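ATP-citrate lyase beta-subunit (Chlorobium limicola, PDB 6HXJ) probably takes part in the ATP- and coenzyme A-dependent cleavage of citrate into oxaloacetate and acetyl-CoA, and belongs to the succinate/malate CoA ligase family. Local coordinates at residues A[272-277]-A[386-391]; A[321-326]-A[358-363]. All blocks are in the same frame, centred on the assembly; numbering follows the deposited sequence.

How the contacts relate
Contacts 1 and 2 both lie in the citrate-binding region, and both are buried; neither is a surface contact. Contact 1 packs helix 268-280 against the loop before helix 391-397. Its chemistry is mostly apolar, with one aromatic ring and a weak hydroxyl bond. Contact 2 joins the loops that follow strands 315-318 and 352-356. It is built mainly from backbone groups, two glycines and a proline, and its first loop reaches bound citrate and coenzyme A. Contact 2 is nested within the chain loop that contact 1 closes. Their centres are about 17 Å apart, yet they meet where Met-388 SD packs 4.1 Å from Ala-321 CA.

Contact 1: residues A[272-277]-A[386-391]; sequences VFYADA and MPMTDI
Tyr-274 reaches from its helix into the loop at 388-391, and its ring is the middle of the contact. Thr-389 CG2 lies over one face of that ring, somewhat off its centre, in a CH-pi contact. Thr-389 CG2 is 4.1 Å from the centroid of the Tyr-274 ring and 17° off the ring normal. With OG1 between the backbone N and the carbonyl carbon (chi1 51°), Thr-389 has CG2 anti to the carbonyl carbon, where it also meets Phe-273 O. Ile-391 approaches differently. Ile-391 CG1 comes to the edge of the ring, 3.9 Å from Tyr-274 CE1.

Met-388 contributes both its backbone and its side chain. Tyr-274 OH donates a weak hydrogen bond to Met-388 O, and the same hydroxyl has a second weak bond with Gly-320 N. The Met-388 side chain runs out beside the ring, with Met-388 CG 3.8 Å from Tyr-274 CZ. Its sulfur makes an oblique Met-aromatic contact, 5.2 Å from Met-388 SD to the centroid of the Tyr-274 ring. A bend at chi3 (77°) turns Met-388 CE back to Phe-273 CB, 3.8 Å away. One turn along the helix from Phe-273, Ala-277 CB meets Thr-389 CB at 3.8 Å.

The packing is close around Tyr-274, Thr-389 and Ala-277, and thins beyond them. The Phe-273 ring turns from the loop and meets an aromatic side chain of another protein chain. On the far side of the loop, Asp-390 points away from the helix and is partly exposed.

The contact sits against the mixed sheet of this alpha/beta domain. Tyr-274 touches Thr-265 of strand 261-266, Ile-317 of strand 315-318 and Arg-356 of strand 352-356. Val-392, at the start of helix 391-397, packs on Tyr-274 and Ala-277.

Contact 2: residues A[321-326]-A[358-363]; sequences AIANFT and GGPNEA
Ile-322 turns CG1 anti to its carbonyl carbon (chi1 -62°), which brings CG1 over Gly-358 CA and CG2 to 3.8 Å from Gly-359 N. The two segments are loops after neighbouring parallel strands of a Rossmann-like sheet. A single parallel bridge pairs Ile-322 with Gly-358. Ala-323 N bonds to Gly-358 O at 3.0 Å, nearly straight at 171°. The return bond, from Gly-358 N to Ala-321 O, is weak. The glycines suit this close pairing: a CB on Gly-358 would run into Ile-322 CG1, and one on Gly-359 into Ala-323 CB.

A type II beta turn, Gly-359 to Glu-362, then leads into helix 362-371. Its Pro-360 meets the other loop with its ring, and Pro-360 CD lies 3.2 Å from Thr-326 O and 3.4 Å from Ala-323 O. With alanine in place of Pro-360, CG and CD are lost, which is likely to leave a gap beside these carbonyls and let the turn flex.

Loop 321-326 lines a ligand site. Its Asn-324 N, Phe-325 N and Thr-326 OG1 bond to a citrate that probably came from the crystallisation liquor. Thr-326 OG1 also hydrogen-bonds to Asp-294 N, and Phe-325 touches coenzyme A. Glu-362 makes a salt bridge with Arg-384, and its OE1 also accepts Gly-359 N at 3.2 Å, from above the carboxylate plane.

Contact 1: residues A[272-277]-A[386-391]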
loop_
_atom_site.group_PDB
_atom_site.type_symbol
_atom_site.label_atom_id
_atom_site.label_comp_id
_atom_site.label_asym_id
_atom_site.label_seq_id
_atom_site.Cartn_x
_atom_site.Cartn_y
_atom_site.Cartn_z
ATOM N N VAL A 272 37.403 -49.192 13.064
ATOM C CA VAL A 272 38.693 -49.832 13.371
ATOM C C VAL A 272 38.520 -50.999 14.364
ATOM O O VAL A 272 39.064 -52.081 14.132
ATOM C CB VAL A 272 39.722 -48.779 13.818
ATOM C CG1 VAL A 272 40.961 -49.414 14.407
ATOM C CG2 VAL A 272 40.105 -47.893 12.638
ATOM N N PHE A 273 37.694 -50.807 15.406
ATOM C CA PHE A 273 37.407 -51.877 16.356
ATOM C C PHE A 273 36.639 -53.045 15.723
ATOM O O PHE A 273 36.921 -54.192 16.080
ATOM C CB PHE A 273 36.726 -51.367 17.613
ATOM C CG PHE A 273 37.722 -50.764 18.588
ATOM C CD1 PHE A 273 38.656 -51.569 19.248
ATOM C CD2 PHE A 273 37.742 -49.381 18.828
ATOM C CE1 PHE A 273 39.589 -51.007 20.127
ATOM C CE2 PHE A 273 38.669 -48.824 19.712
ATOM C CZ PHE A 273 39.585 -49.643 20.361
ATOM N N TYR A 274 35.742 -52.779 14.732
ATOM C CA TYR A 274 35.010 -53.830 14.016
ATOM C C TYR A 274 35.921 -54.647 13.106
ATOM O O TYR A 274 35.752 -55.873 13.030
ATOM C CB TYR A 274 33.847 -53.252 13.223
ATOM C CG TYR A 274 32.588 -53.097 14.039
ATOM C CD1 TYR A 274 31.810 -54.204 14.379
ATOM C CD2 TYR A 274 32.151 -51.839 14.447
ATOM C CE1 TYR A 274 30.628 -54.062 15.107
ATOM C CE2 TYR A 274 30.965 -51.682 15.159
ATOM C CZ TYR A 274 30.206 -52.798 15.489
ATOM O OH TYR A 274 29.039 -52.651 16.211
ATOM N N ALA A 275 36.902 -53.974 12.439
ATOM C CA ALA A 275 37.888 -54.618 11.574
ATOM C C ALA A 275 38.804 -55.508 12.404
ATOM O O ALA A 275 39.052 -56.647 12.010
ATOM C CB ALA A 275 38.698 -53.570 10.833
ATOM N N ASP A 276 39.274 -55.001 13.573
ATOM C CA ASP A 276 40.136 -55.723 14.518
ATOM C C ASP A 276 39.421 -56.988 14.973
ATOM O O ASP A 276 40.047 -58.045 15.011
ATOM C CB ASP A 276 40.436 -54.852 15.760
ATOM C CG ASP A 276 41.484 -53.754 15.642
ATOM O OD1 ASP A 276 41.698 -53.250 14.517
ATOM O OD2 ASP A 276 42.056 -53.357 16.698
ATOM N N ALA A 277 38.102 -56.864 15.300
ATOM C CA ALA A 277 37.225 -57.942 15.758
ATOM C C ALA A 277 37.153 -59.050 14.720
ATOM O O ALA A 277 37.300 -60.217 15.082
ATOM C CB ALA A 277 35.834 -57.403 16.063
ATOM N N MET A 386 23.463 -55.353 23.165
ATOM C CA MET A 386 24.385 -56.231 22.457
ATOM C C MET A 386 25.745 -55.501 22.441
ATOM O O MET A 386 25.820 -54.429 21.829
ATOM C CB MET A 386 23.865 -56.457 21.027
ATOM C CG MET A 386 24.895 -57.009 20.031
ATOM S SD MET A 386 25.560 -58.661 20.422
ATOM C CE MET A 386 24.090 -59.689 20.116
ATOM N N PRO A 387 26.816 -56.018 23.121
ATOM C CA PRO A 387 28.123 -55.326 23.089
ATOM C C PRO A 387 28.476 -55.056 21.623
ATOM O O PRO A 387 28.139 -55.853 20.754
ATOM C CB PRO A 387 29.036 -56.261 23.891
ATOM C CG PRO A 387 28.119 -57.002 24.764
ATOM C CD PRO A 387 26.905 -57.245 23.932
ATOM N N MET A 388 29.071 -53.876 21.356
ATOM C CA MET A 388 29.401 -53.326 20.033
ATOM C C MET A 388 29.910 -54.304 18.952
ATOM O O MET A 388 29.222 -54.499 17.938
ATOM C CB MET A 388 30.445 -52.211 20.157
ATOM C CG MET A 388 30.428 -51.266 18.973
ATOM S SD MET A 388 31.642 -49.946 18.994
ATOM C CE MET A 388 33.126 -50.779 18.534
ATOM N N THR A 389 31.107 -54.900 19.167
ATOM C CA THR A 389 31.784 -55.801 18.229
ATOM C C THR A 389 31.352 -57.259 18.432
ATOM O O THR A 389 31.955 -58.147 17.816
ATOM C CB THR A 389 33.309 -55.643 18.316
ATOM O OG1 THR A 389 33.697 -55.743 19.683
ATOM C CG2 THR A 389 33.801 -54.320 17.734
ATOM N N ASP A 390 30.313 -57.529 19.259
ATOM C CA ASP A 390 29.887 -58.916 19.490
ATOM C C ASP A 390 28.976 -59.443 18.390
ATOM O O ASP A 390 28.716 -60.644 18.362
ATOM C CB ASP A 390 29.306 -59.136 20.880
ATOM C CG ASP A 390 30.370 -59.240 21.967
ATOM O OD1 ASP A 390 31.573 -58.989 21.663
ATOM O OD2 ASP A 390 30.013 -59.595 23.115
ATOM N N ILE A 391 28.576 -58.592 17.426
ATOM C CA ILE A 391 27.821 -59.049 16.252
ATOM C C ILE A 391 28.760 -59.777 15.290
ATOM O O ILE A 391 28.305 -60.639 14.545
ATOM C CB ILE A 391 26.979 -57.952 15.551
ATOM C CG1 ILE A 391 27.808 -56.682 15.223
ATOM C CG2 ILE A 391 25.727 -57.638 16.372
ATOM C CD1 ILE A 391 27.173 -55.732 14.186
#

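Contact 2: residues A[321-326]-A[358-363]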
loop_
_atom_site.group_PDB
_atom_site.type_symbol
_atom_site.label_atom_id
_atom_site.label_comp_id
_atom_site.label_asym_id
_atom_site.label_seq_id
_atom_site.Cartn_x
_atom_site.Cartn_y
_atom_site.Cartn_z
ATOM N N ALA A 321 28.976 -47.328 17.257
ATOM C CA ALA A 321 28.816 -47.056 18.677
ATOM C C ALA A 321 27.490 -46.321 18.872
ATOM O O ALA A 321 26.613 -46.387 17.998
ATOM C CB ALA A 321 29.981 -46.210 19.169
ATOM N N ILE A 322 27.335 -45.611 19.990
ATOM C CA ILE A 322 26.135 -44.805 20.199
ATOM C C ILE A 322 26.493 -43.380 19.710
ATOM O O ILE A 322 27.394 -42.746 20.258
ATOM C CB ILE A 322 25.657 -44.935 21.665
ATOM C CG1 ILE A 322 25.298 -46.424 21.937
ATOM C CG2 ILE A 322 24.473 -44.010 21.950
ATOM C CD1 ILE A 322 25.437 -46.837 23.231
ATOM N N ALA A 323 25.888 -42.945 18.593
ATOM C CA ALA A 323 26.134 -41.638 17.996
ATOM C C ALA A 323 25.768 -40.528 18.951
ATOM O O ALA A 323 24.846 -40.681 19.761
ATOM C CB ALA A 323 25.353 -41.493 16.706
ATOM N N ASN A 324 26.545 -39.439 18.907
ATOM C CA ASN A 324 26.329 -38.248 19.743
ATOM C C ASN A 324 25.467 -37.267 18.978
ATOM O O ASN A 324 24.713 -36.532 19.610
ATOM C CB ASN A 324 27.651 -37.563 20.179
ATOM C CG ASN A 324 28.557 -38.397 21.057
ATOM O OD1 ASN A 324 28.383 -38.482 22.287
ATOM N ND2 ASN A 324 29.585 -38.978 20.451
ATOM N N PHE A 325 25.586 -37.213 17.633
ATOM C CA PHE A 325 24.809 -36.232 16.846
ATOM C C PHE A 325 24.325 -36.768 15.502
ATOM O O PHE A 325 23.428 -36.161 14.921
ATOM C CB PHE A 325 25.547 -34.860 16.674
ATOM C CG PHE A 325 26.852 -34.880 15.906
ATOM C CD1 PHE A 325 28.057 -35.182 16.546
ATOM C CD2 PHE A 325 26.879 -34.619 14.540
ATOM C CE1 PHE A 325 29.260 -35.248 15.830
ATOM C CE2 PHE A 325 28.084 -34.681 13.827
ATOM C CZ PHE A 325 29.268 -34.995 14.478
ATOM N N THR A 326 24.883 -37.882 15.010
ATOM C CA THR A 326 24.449 -38.476 13.747
ATOM C C THR A 326 23.039 -39.048 13.934
ATOM O O THR A 326 22.823 -39.870 14.820
ATOM C CB THR A 326 25.447 -39.540 13.262
ATOM O OG1 THR A 326 26.710 -38.923 13.061
ATOM C CG2 THR A 326 25.018 -40.209 11.971
ATOM N N GLY A 358 23.336 -47.391 17.959
ATOM C CA GLY A 358 22.764 -46.456 18.921
ATOM C C GLY A 358 22.971 -45.038 18.429
ATOM O O GLY A 358 23.823 -44.808 17.559
ATOM N N GLY A 359 22.193 -44.094 18.934
ATOM C CA GLY A 359 22.337 -42.703 18.519
ATOM C C GLY A 359 21.027 -41.967 18.394
ATOM O O GLY A 359 19.974 -42.573 18.563
ATOM N N PRO A 360 21.037 -40.643 18.144
ATOM C CA PRO A 360 19.765 -39.907 18.060
ATOM C C PRO A 360 18.807 -40.529 17.052
ATOM O O PRO A 360 19.214 -40.840 15.927
ATOM C CB PRO A 360 20.196 -38.483 17.687
ATOM C CG PRO A 360 21.581 -38.374 18.196
ATOM C CD PRO A 360 22.178 -39.735 17.934
ATOM N N ASN A 361 17.557 -40.805 17.519
ATOM C CA ASN A 361 16.458 -41.449 16.792
ATOM C C ASN A 361 16.765 -42.910 16.458
ATOM O O ASN A 361 16.380 -43.395 15.392
ATOM C CB ASN A 361 16.028 -40.643 15.561
ATOM C CG ASN A 361 15.374 -39.351 15.945
ATOM O OD1 ASN A 361 14.281 -39.324 16.516
ATOM N ND2 ASN A 361 16.039 -38.244 15.664
ATOM N N GLU A 362 17.406 -43.629 17.415
ATOM C CA GLU A 362 17.756 -45.050 17.265
ATOM C C GLU A 362 16.519 -45.937 17.228
ATOM O O GLU A 362 16.519 -46.888 16.460
ATOM C CB GLU A 362 18.807 -45.562 18.283
ATOM C CG GLU A 362 18.419 -45.443 19.751
ATOM C CD GLU A 362 19.533 -45.815 20.717
ATOM O OE1 GLU A 362 20.192 -44.888 21.245
ATOM O OE2 GLU A 362 19.764 -47.030 20.928
ATOM N N ALA A 363 15.456 -45.611 17.984
ATOM C CA ALA A 363 14.212 -46.385 17.991
ATOM C C ALA A 363 13.593 -46.462 16.594
ATOM O O ALA A 363 13.411 -47.563 16.062
ATOM C CB ALA A 363 13.229 -45.774 18.983
#